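Local structure of periplasmic binding protein (Veillonella parvula, 4MO9) at residues Val42-Gly47 and Ile119-Asp124; Ser46-Pro51 and Leu317-Phe322; Met70-Gln75 and Val98-Asp103. The protein probably captures a solute, perhaps an iron-siderophore complex, in the cleft between its two lobes for delivery to a membrane transporter. All coordinates share one frame; numbering follows the deposited sequence.

Contact 1: residues Val42-Gly47 and Ile119-Asp124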
loop_
_atom_site.group_PDB
_atom_site.type_symbol
_atom_site.label_atom_id
_atom_site.label_comp_id
_atom_site.label_asym_id
_atom_site.label_seq_id
_atom_site.Cartn_x
_atom_site.Cartn_y
_atom_site.Cartn_z
ATOM N N VAL A 42 17.928 -1.359 8.938
ATOM C CA VAL A 42 16.879 -1.148 9.948
ATOM C C VAL A 42 15.584 -0.772 9.227
ATOM O O VAL A 42 15.532 0.233 8.507
ATOM C CB VAL A 42 17.244 -0.035 10.962
ATOM C CG1 VAL A 42 16.055 0.285 11.862
ATOM C CG2 VAL A 42 18.449 -0.442 11.805
ATOM N N LEU A 43 14.549 -1.587 9.400
ATOM C CA LEU A 43 13.265 -1.356 8.734
ATOM C C LEU A 43 12.406 -0.322 9.447
ATOM O O LEU A 43 12.397 -0.247 10.680
ATOM C CB LEU A 43 12.471 -2.661 8.674
ATOM C CG LEU A 43 13.153 -3.827 7.965
ATOM C CD1 LEU A 43 12.312 -5.106 8.122
ATOM C CD2 LEU A 43 13.363 -3.485 6.495
ATOM N N GLN A 44 11.662 0.456 8.662
ATOM C CA GLN A 44 10.591 1.302 9.170
ATOM C C GLN A 44 9.380 1.149 8.253
ATOM O O GLN A 44 9.542 0.876 7.047
ATOM C CB GLN A 44 11.015 2.772 9.198
ATOM C CG GLN A 44 12.070 3.098 10.223
ATOM C CD GLN A 44 11.539 3.040 11.647
ATOM O OE1 GLN A 44 11.864 2.120 12.404
ATOM N NE2 GLN A 44 10.751 4.029 12.026
ATOM N N TRP A 45 8.192 1.333 8.827
ATOM C CA TRP A 45 6.906 1.260 8.105
ATOM C C TRP A 45 6.733 0.004 7.236
ATOM O O TRP A 45 6.266 0.092 6.096
ATOM C CB TRP A 45 6.696 2.522 7.248
ATOM C CG TRP A 45 6.318 3.726 8.051
ATOM C CD1 TRP A 45 6.407 3.870 9.417
ATOM C CD2 TRP A 45 5.778 4.962 7.551
ATOM N NE1 TRP A 45 5.947 5.125 9.788
ATOM C CE2 TRP A 45 5.561 5.808 8.663
ATOM C CE3 TRP A 45 5.454 5.431 6.272
ATOM C CZ2 TRP A 45 5.025 7.102 8.529
ATOM C CZ3 TRP A 45 4.925 6.716 6.141
ATOM C CH2 TRP A 45 4.716 7.534 7.267
ATOM N N SER A 46 7.088 -1.161 7.772
ATOM C CA SER A 46 6.944 -2.406 7.022
ATOM C C SER A 46 5.488 -2.673 6.634
ATOM O O SER A 46 4.578 -2.590 7.471
ATOM C CB SER A 46 7.544 -3.586 7.792
ATOM O OG SER A 46 8.950 -3.414 7.886
ATOM N N GLY A 47 5.270 -2.963 5.353
ATOM C CA GLY A 47 3.929 -3.204 4.860
ATOM C C GLY A 47 3.153 -1.920 4.651
ATOM O O GLY A 47 1.952 -1.963 4.340
ATOM N N ILE A 119 19.342 2.819 6.677
ATOM C CA ILE A 119 17.925 2.858 7.012
ATOM C C ILE A 119 17.200 3.540 5.862
ATOM O O ILE A 119 17.636 4.605 5.406
ATOM C CB ILE A 119 17.692 3.594 8.359
ATOM C CG1 ILE A 119 16.208 3.717 8.670
ATOM C CG2 ILE A 119 18.316 4.978 8.362
ATOM C CD1 ILE A 119 15.979 4.285 10.049
ATOM N N PHE A 120 16.138 2.905 5.357
ATOM C CA PHE A 120 15.306 3.495 4.310
ATOM C C PHE A 120 14.137 4.218 4.965
ATOM O O PHE A 120 13.426 3.646 5.812
ATOM C CB PHE A 120 14.778 2.429 3.335
ATOM C CG PHE A 120 15.861 1.646 2.642
ATOM C CD1 PHE A 120 16.468 2.137 1.481
ATOM C CD2 PHE A 120 16.287 0.425 3.152
ATOM C CE1 PHE A 120 17.480 1.424 0.840
ATOM C CE2 PHE A 120 17.318 -0.301 2.509
ATOM C CZ PHE A 120 17.908 0.198 1.356
ATOM N N ILE A 121 13.933 5.473 4.578
ATOM C CA ILE A 121 12.893 6.289 5.205
ATOM C C ILE A 121 11.929 6.829 4.165
ATOM O O ILE A 121 12.343 7.520 3.236
ATOM C CB ILE A 121 13.512 7.478 5.966
ATOM C CG1 ILE A 121 14.396 6.974 7.111
ATOM C CG2 ILE A 121 12.404 8.407 6.508
ATOM C CD1 ILE A 121 13.595 6.404 8.311
ATOM N N PRO A 122 10.630 6.524 4.307
ATOM C CA PRO A 122 9.675 7.139 3.380
ATOM C C PRO A 122 9.673 8.666 3.505
ATOM O O PRO A 122 9.867 9.210 4.606
ATOM C CB PRO A 122 8.321 6.566 3.841
ATOM C CG PRO A 122 8.686 5.223 4.449
ATOM C CD PRO A 122 9.997 5.512 5.175
ATOM N N VAL A 123 9.489 9.356 2.382
ATOM C CA VAL A 123 9.388 10.818 2.393
ATOM C C VAL A 123 8.328 11.328 3.374
ATOM O O VAL A 123 8.522 12.350 4.036
ATOM C CB VAL A 123 9.137 11.360 0.962
ATOM C CG1 VAL A 123 8.642 12.801 0.990
ATOM C CG2 VAL A 123 10.420 11.238 0.121
ATOM N N ASP A 124 7.203 10.620 3.476
ATOM C CA ASP A 124 6.151 11.027 4.416
ATOM C C ASP A 124 6.628 10.971 5.874
ATOM O O ASP A 124 6.003 11.549 6.767
ATOM C CB ASP A 124 4.895 10.165 4.225
ATOM C CG ASP A 124 4.027 10.641 3.061
ATOM O OD1 ASP A 124 4.513 11.465 2.247
ATOM O OD2 ASP A 124 2.856 10.192 2.962
HETATM O O HOH W 1 13.985 1.180 6.474
#

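Contact 2: residues Ser46-Pro51 and Leu317-Phe322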
loop_
_atom_site.group_PDB
_atom_site.type_symbol
_atom_site.label_atom_id
_atom_site.label_comp_id
_atom_site.label_asym_id
_atom_site.label_seq_id
_atom_site.Cartn_x
_atom_site.Cartn_y
_atom_site.Cartn_z
ATOM N N SER A 46 7.088 -1.161 7.772
ATOM C CA SER A 46 6.944 -2.406 7.022
ATOM C C SER A 46 5.488 -2.673 6.634
ATOM O O SER A 46 4.578 -2.590 7.471
ATOM C CB SER A 46 7.544 -3.586 7.792
ATOM O OG SER A 46 8.950 -3.414 7.886
ATOM N N GLY A 47 5.270 -2.963 5.353
ATOM C CA GLY A 47 3.929 -3.204 4.860
ATOM C C GLY A 47 3.153 -1.920 4.651
ATOM O O GLY A 47 1.952 -1.963 4.340
ATOM N N ALA A 48 3.819 -0.779 4.828
ATOM C CA ALA A 48 3.150 0.513 4.710
ATOM C C ALA A 48 3.988 1.540 3.944
ATOM O O ALA A 48 4.021 2.727 4.303
ATOM C CB ALA A 48 2.792 1.047 6.095
ATOM N N GLY A 49 4.661 1.099 2.886
ATOM C CA GLY A 49 5.439 2.041 2.095
ATOM C C GLY A 49 6.886 2.162 2.529
ATOM O O GLY A 49 7.672 2.868 1.884
ATOM N N GLY A 50 7.256 1.481 3.614
ATOM C CA GLY A 50 8.668 1.296 3.942
ATOM C C GLY A 50 9.252 0.229 3.022
ATOM O O GLY A 50 8.528 -0.353 2.210
ATOM N N PRO A 51 10.546 -0.071 3.156
ATOM C CA PRO A 51 11.198 -0.949 2.167
ATOM C C PRO A 51 10.885 -2.451 2.295
ATOM O O PRO A 51 11.246 -3.186 1.382
ATOM C CB PRO A 51 12.688 -0.717 2.440
ATOM C CG PRO A 51 12.732 -0.417 3.916
ATOM C CD PRO A 51 11.508 0.455 4.144
ATOM N N LEU A 317 -2.915 -2.226 0.097
ATOM C CA LEU A 317 -2.244 -2.422 -1.178
ATOM C C LEU A 317 -1.614 -1.158 -1.793
ATOM O O LEU A 317 -0.577 -1.271 -2.451
ATOM C CB LEU A 317 -3.157 -3.123 -2.191
ATOM C CG LEU A 317 -3.543 -4.585 -1.905
ATOM C CD1 LEU A 317 -4.593 -5.077 -2.907
ATOM C CD2 LEU A 317 -2.305 -5.488 -1.932
ATOM N N PRO A 318 -2.224 0.037 -1.596
ATOM C CA PRO A 318 -1.583 1.252 -2.122
ATOM C C PRO A 318 -0.254 1.629 -1.453
ATOM O O PRO A 318 0.160 1.002 -0.473
ATOM C CB PRO A 318 -2.605 2.344 -1.814
ATOM C CG PRO A 318 -3.933 1.620 -1.871
ATOM C CD PRO A 318 -3.615 0.308 -1.180
ATOM N N ARG A 319 0.368 2.686 -1.972
ATOM C CA ARG A 319 1.681 3.161 -1.511
ATOM C C ARG A 319 2.675 2.019 -1.274
ATOM O O ARG A 319 3.420 2.013 -0.281
ATOM C CB ARG A 319 1.579 4.146 -0.313
ATOM C CG ARG A 319 0.690 3.741 0.885
ATOM C CD ARG A 319 1.400 2.812 1.888
ATOM N NE ARG A 319 0.567 2.499 3.062
ATOM C CZ ARG A 319 -0.130 1.374 3.210
ATOM N NH1 ARG A 319 -0.103 0.443 2.256
ATOM N NH2 ARG A 319 -0.856 1.169 4.308
ATOM N N GLU A 320 2.708 1.073 -2.214
ATOM C CA GLU A 320 3.616 -0.069 -2.107
ATOM C C GLU A 320 4.153 -0.518 -3.452
ATOM O O GLU A 320 3.608 -0.168 -4.513
ATOM C CB GLU A 320 2.937 -1.269 -1.418
ATOM C CG GLU A 320 3.197 -1.383 0.096
ATOM C CD GLU A 320 4.676 -1.582 0.448
ATOM O OE1 GLU A 320 5.511 -1.813 -0.473
ATOM O OE2 GLU A 320 5.008 -1.522 1.661
ATOM N N VAL A 321 5.206 -1.326 -3.385
ATOM C CA VAL A 321 5.886 -1.810 -4.578
ATOM C C VAL A 321 4.947 -2.609 -5.481
ATOM O O VAL A 321 5.132 -2.622 -6.705
ATOM C CB VAL A 321 7.147 -2.637 -4.205
ATOM C CG1 VAL A 321 6.743 -3.914 -3.436
ATOM C CG2 VAL A 321 7.971 -2.977 -5.450
ATOM N N PHE A 322 3.933 -3.257 -4.896
ATOM C CA PHE A 322 3.007 -4.058 -5.688
ATOM C C PHE A 322 1.689 -3.334 -6.040
ATOM O O PHE A 322 0.726 -3.982 -6.475
ATOM C CB PHE A 322 2.712 -5.416 -5.002
ATOM C CG PHE A 322 2.338 -5.308 -3.534
ATOM C CD1 PHE A 322 1.490 -4.296 -3.078
ATOM C CD2 PHE A 322 2.824 -6.235 -2.609
ATOM C CE1 PHE A 322 1.148 -4.197 -1.728
ATOM C CE2 PHE A 322 2.484 -6.146 -1.256
ATOM C CZ PHE A 322 1.646 -5.122 -0.816
HETATM O O HOH W 2 6.953 -2.599 3.003
HETATM O O HOH W 3 1.551 4.410 4.881
HETATM O O HOH W 4 8.290 -1.870 -0.127
#

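Contact 3: residues Met70-Gln75 and Val98-Asp103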
loop_
_atom_site.group_PDB
_atom_site.type_symbol
_atom_site.label_atom_id
_atom_site.label_comp_id
_atom_site.label_asym_id
_atom_site.label_seq_id
_atom_site.Cartn_x
_atom_site.Cartn_y
_atom_site.Cartn_z
HETATM N N MSE A 70 14.138 -5.023 12.997
HETATM C CA MSE A 70 12.778 -5.231 12.521
HETATM C C MSE A 70 11.829 -4.292 13.267
HETATM O O MSE A 70 11.837 -4.254 14.501
HETATM C CB MSE A 70 12.393 -6.697 12.766
HETATM C CG MSE A 70 10.903 -7.015 12.685
HETATM SE SE MSE A 70 10.170 -6.809 10.879
HETATM C CE MSE A 70 11.272 -8.107 10.000
ATOM N N ASP A 71 11.038 -3.512 12.535
ATOM C CA ASP A 71 10.049 -2.644 13.176
ATOM C C ASP A 71 8.824 -3.476 13.548
ATOM O O ASP A 71 8.763 -4.671 13.227
ATOM C CB ASP A 71 9.637 -1.492 12.256
ATOM C CG ASP A 71 9.019 -1.978 10.959
ATOM O OD1 ASP A 71 9.428 -3.052 10.467
ATOM O OD2 ASP A 71 8.115 -1.292 10.426
ATOM N N THR A 72 7.851 -2.858 14.216
ATOM C CA THR A 72 6.674 -3.590 14.699
ATOM C C THR A 72 5.408 -3.259 13.923
ATOM O O THR A 72 4.302 -3.627 14.337
ATOM C CB THR A 72 6.397 -3.304 16.183
ATOM O OG1 THR A 72 6.029 -1.934 16.341
ATOM C CG2 THR A 72 7.628 -3.576 17.010
ATOM N N SER A 73 5.575 -2.557 12.805
ATOM C CA SER A 73 4.452 -2.162 11.958
ATOM C C SER A 73 3.569 -3.349 11.535
ATOM O O SER A 73 2.337 -3.305 11.694
ATOM C CB SER A 73 4.983 -1.391 10.741
ATOM O OG SER A 73 3.983 -1.214 9.758
ATOM N N LEU A 74 4.186 -4.414 11.024
ATOM C CA LEU A 74 3.427 -5.598 10.619
ATOM C C LEU A 74 2.743 -6.234 11.822
ATOM O O LEU A 74 1.519 -6.466 11.805
ATOM C CB LEU A 74 4.322 -6.629 9.913
ATOM C CG LEU A 74 4.965 -6.239 8.574
ATOM C CD1 LEU A 74 5.908 -7.334 8.089
ATOM C CD2 LEU A 74 3.910 -5.956 7.519
ATOM N N GLN A 75 3.522 -6.505 12.870
ATOM C CA GLN A 75 2.991 -7.125 14.092
ATOM C C GLN A 75 1.789 -6.372 14.676
ATOM O O GLN A 75 0.824 -6.986 15.139
ATOM C CB GLN A 75 4.084 -7.227 15.163
ATOM C CG GLN A 75 5.321 -8.031 14.762
ATOM C CD GLN A 75 6.404 -7.198 14.075
ATOM O OE1 GLN A 75 6.140 -6.464 13.114
ATOM N NE2 GLN A 75 7.634 -7.311 14.574
ATOM N N VAL A 98 13.019 -2.990 16.664
ATOM C CA VAL A 98 13.287 -1.565 16.898
ATOM C C VAL A 98 11.987 -0.761 16.945
ATOM O O VAL A 98 10.964 -1.184 16.395
ATOM C CB VAL A 98 14.207 -0.938 15.813
ATOM C CG1 VAL A 98 15.565 -1.595 15.821
ATOM C CG2 VAL A 98 13.570 -1.066 14.430
ATOM N N GLY A 99 12.023 0.401 17.594
ATOM C CA GLY A 99 10.846 1.248 17.645
ATOM C C GLY A 99 10.534 1.864 16.290
ATOM O O GLY A 99 11.238 1.611 15.301
ATOM N N THR A 100 9.485 2.681 16.243
ATOM C CA THR A 100 9.114 3.377 15.019
ATOM C C THR A 100 9.290 4.889 15.201
ATOM O O THR A 100 8.895 5.443 16.226
ATOM C CB THR A 100 7.666 3.011 14.614
ATOM O OG1 THR A 100 7.638 1.643 14.180
ATOM C CG2 THR A 100 7.176 3.887 13.480
ATOM N N ILE A 101 9.910 5.546 14.220
ATOM C CA ILE A 101 10.097 7.001 14.233
ATOM C C ILE A 101 8.747 7.688 14.397
ATOM O O ILE A 101 7.800 7.355 13.687
ATOM C CB ILE A 101 10.719 7.502 12.905
ATOM C CG1 ILE A 101 12.145 6.978 12.744
ATOM C CG2 ILE A 101 10.713 9.038 12.833
ATOM C CD1 ILE A 101 13.126 7.602 13.724
ATOM N N GLY A 102 8.652 8.641 15.321
ATOM C CA GLY A 102 7.415 9.383 15.489
ATOM C C GLY A 102 6.584 8.806 16.614
ATOM O O GLY A 102 5.665 9.455 17.122
ATOM N N ASP A 103 6.893 7.569 16.988
ATOM C CA ASP A 103 6.367 7.004 18.220
ATOM C C ASP A 103 7.343 7.337 19.337
ATOM O O ASP A 103 8.446 7.827 19.090
ATOM C CB ASP A 103 6.199 5.487 18.112
ATOM C CG ASP A 103 5.028 5.090 17.238
ATOM O OD1 ASP A 103 4.303 5.994 16.766
ATOM O OD2 ASP A 103 4.825 3.872 17.038
HETATM O O HOH W 5 7.535 1.185 11.550
HETATM O O HOH W 6 8.618 -0.453 15.588
#

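Contact 1: residues Val42-Gly47 and Ile119-Asp124
Val-42 and Ile-119 start the contact 5.1 Å apart at their CA atoms, and from there the two chains run in nearly the same direction, 21° apart, but diverge until Trp-45 and Pro-122 are separated by 8.0 Å between CA atoms. Water 1 enters the opening fork, donating to Val-42 O and to Phe-120 O (2.6 Å) and accepting a weak bond from Gln-44 N, so it bridges the two backbones where they part. Beside it, CG1 of Ile-119 packs on Val-42 O. The side chain of Gln-44 runs alongside Ile-121, pointing the same way, and slants across Ile-119, its CG 4.1 Å from CD1 of each. With CG anti to its carbonyl carbon (chi1 -75°), Trp-45 reaches across the wider end, where CE3 meets CG of Pro-122 at 3.7 Å and CZ3 meets CB of Asp-124 at 3.9 Å; the indole and carboxylate planes are 85° apart. Without the indole, as with an alanine here, Pro-122 and CB of Asp-124 would probably lose their aromatic partner, and bound trimethylamine oxide one of its contacts. A ligand site built from loops at the C-terminal edge of a parallel sheet is characteristic of the alpha/beta lobes of periplasmic binding proteins.

Contact 2: residues Ser46-Pro51 and Leu317-Phe322
Between the two alpha/beta lobes of this periplasmic binding protein, at the ligand cleft, the glycine-rich loop Ser-46 to Pro-51 meets Leu-317 to Phe-322, a loop that follows a strand of the other sheet. Arg-319 and Glu-320 carry the contact from one side, the backbone of Gly-47 to Gly-50 from the other. The guanidinium of Arg-319 lies flat against the loop, with CA of Ala-48 3.6 Å above its plane and over its centre, while CD touches the carbonyl carbon of Ala-48. This pose follows from a chain folded back at its base, with CG between the backbone N and the carbonyl carbon (chi1 49°) and a further bend at chi2. Arg-319 NH1 also bonds Pro-318 O at 2.8 Å, which helps fix the turn of the group, and water 3 joins NE to Ala-48 O. The methyl of Ala-48 also touches bound trimethylamine oxide. Gly-49 CA comes within 3.1 Å of Arg-319 O, and a CB at this position would press on that oxygen; its backbone angles call for glycine as well. The buried Glu-320 carboxylate divides its work between its oxygens. Glu-320 OE1 receives Val-321 N at 3.0 Å through its anti lone pair, which ties the side chain to its own loop. Water 4 lies 2.8 Å from Glu-320 OE1 and near Gly-50 O, and water 2, which accepts from Gly-47 N, lies 2.6 Å from Glu-320 OE2. Two backbone N-H groups, of Val-321 and Gly-49, probably favour the charged form of the acid. Glu-320 OE2 is the oxygen that crosses to the other lobe: Gly-49 N donates to it at 2.9 Å with an N-H...O angle of 159°, arriving from above the carboxylate plane, 55° out of it.

Contact 3: residues Met70-Gln75 and Val98-Asp103
Met-70, a selenomethionine in this crystal, and Val-98 are joined backbone to backbone: Val-98 N donates to Met-70 O at 2.8 Å, and the CA atoms of Asp-71 and Val-98 lie 5.0 Å apart. Val-98 packs beside the same carbonyl: its CG1 is anti to the carbonyl carbon (chi1 -63°), which leaves CG2 between the backbone N and the carbonyl carbon, 3.6 Å from Met-70 O. Past this point two waters fill the space between the chains. Water 6 accepts from Thr-72 N, donates to Val-98 O at 2.6 Å and pairs with Thr-100 OG1; water 5 links that same hydroxyl, 2.7 Å away, to Asp-71 OD2. In the alpha/beta lobe, Met-70 follows edge strand 67-69 and Thr-72 holds the N-cap position of the short helix 73-77, whose first residue, Ser-73, lines the ligand pocket. The Thr-72 hydroxyl makes no capping bond and instead bonds Asp-76 OD2, and OD1 of Asp-71 is taken by Ser-46. CG2 of Thr-72 rests 4.2 Å from Val-98 O. Gln-75 turns its amide back from the helix, NE2 donating to Asp-71 O at 3.2 Å. On the other chain segment, Thr-100 opens a type II turn closed by Asp-103 N on Thr-100 O, with Gly-102 at the position whose backbone angles call for glycine.

In the fold
Each contact supplies one residue to the same pocket: Trp-45 of contact 1, Ala-48 of contact 2 and Ser-73 of contact 3 all touch bound trimethylamine oxide, with Arg-78 completing the site. Contacts 1 and 2 use successive parts of the loop after strand 41-42 and share Ser-46 and Gly-47; their centres are about 9 Å apart, and Trp-45 O lies 3.0 Å from Gly-50 N in a probable hydrogen bond. Contact 3, also about 9 Å from contact 1 between centres, is tied to this loop through Ser-46, whose OG meets Asp-71 OD1 at 2.6 Å and whose O meets Ser-73 OG at 2.7 Å. Contacts 1 and 3 lie in one lobe; contact 2 joins it to the other.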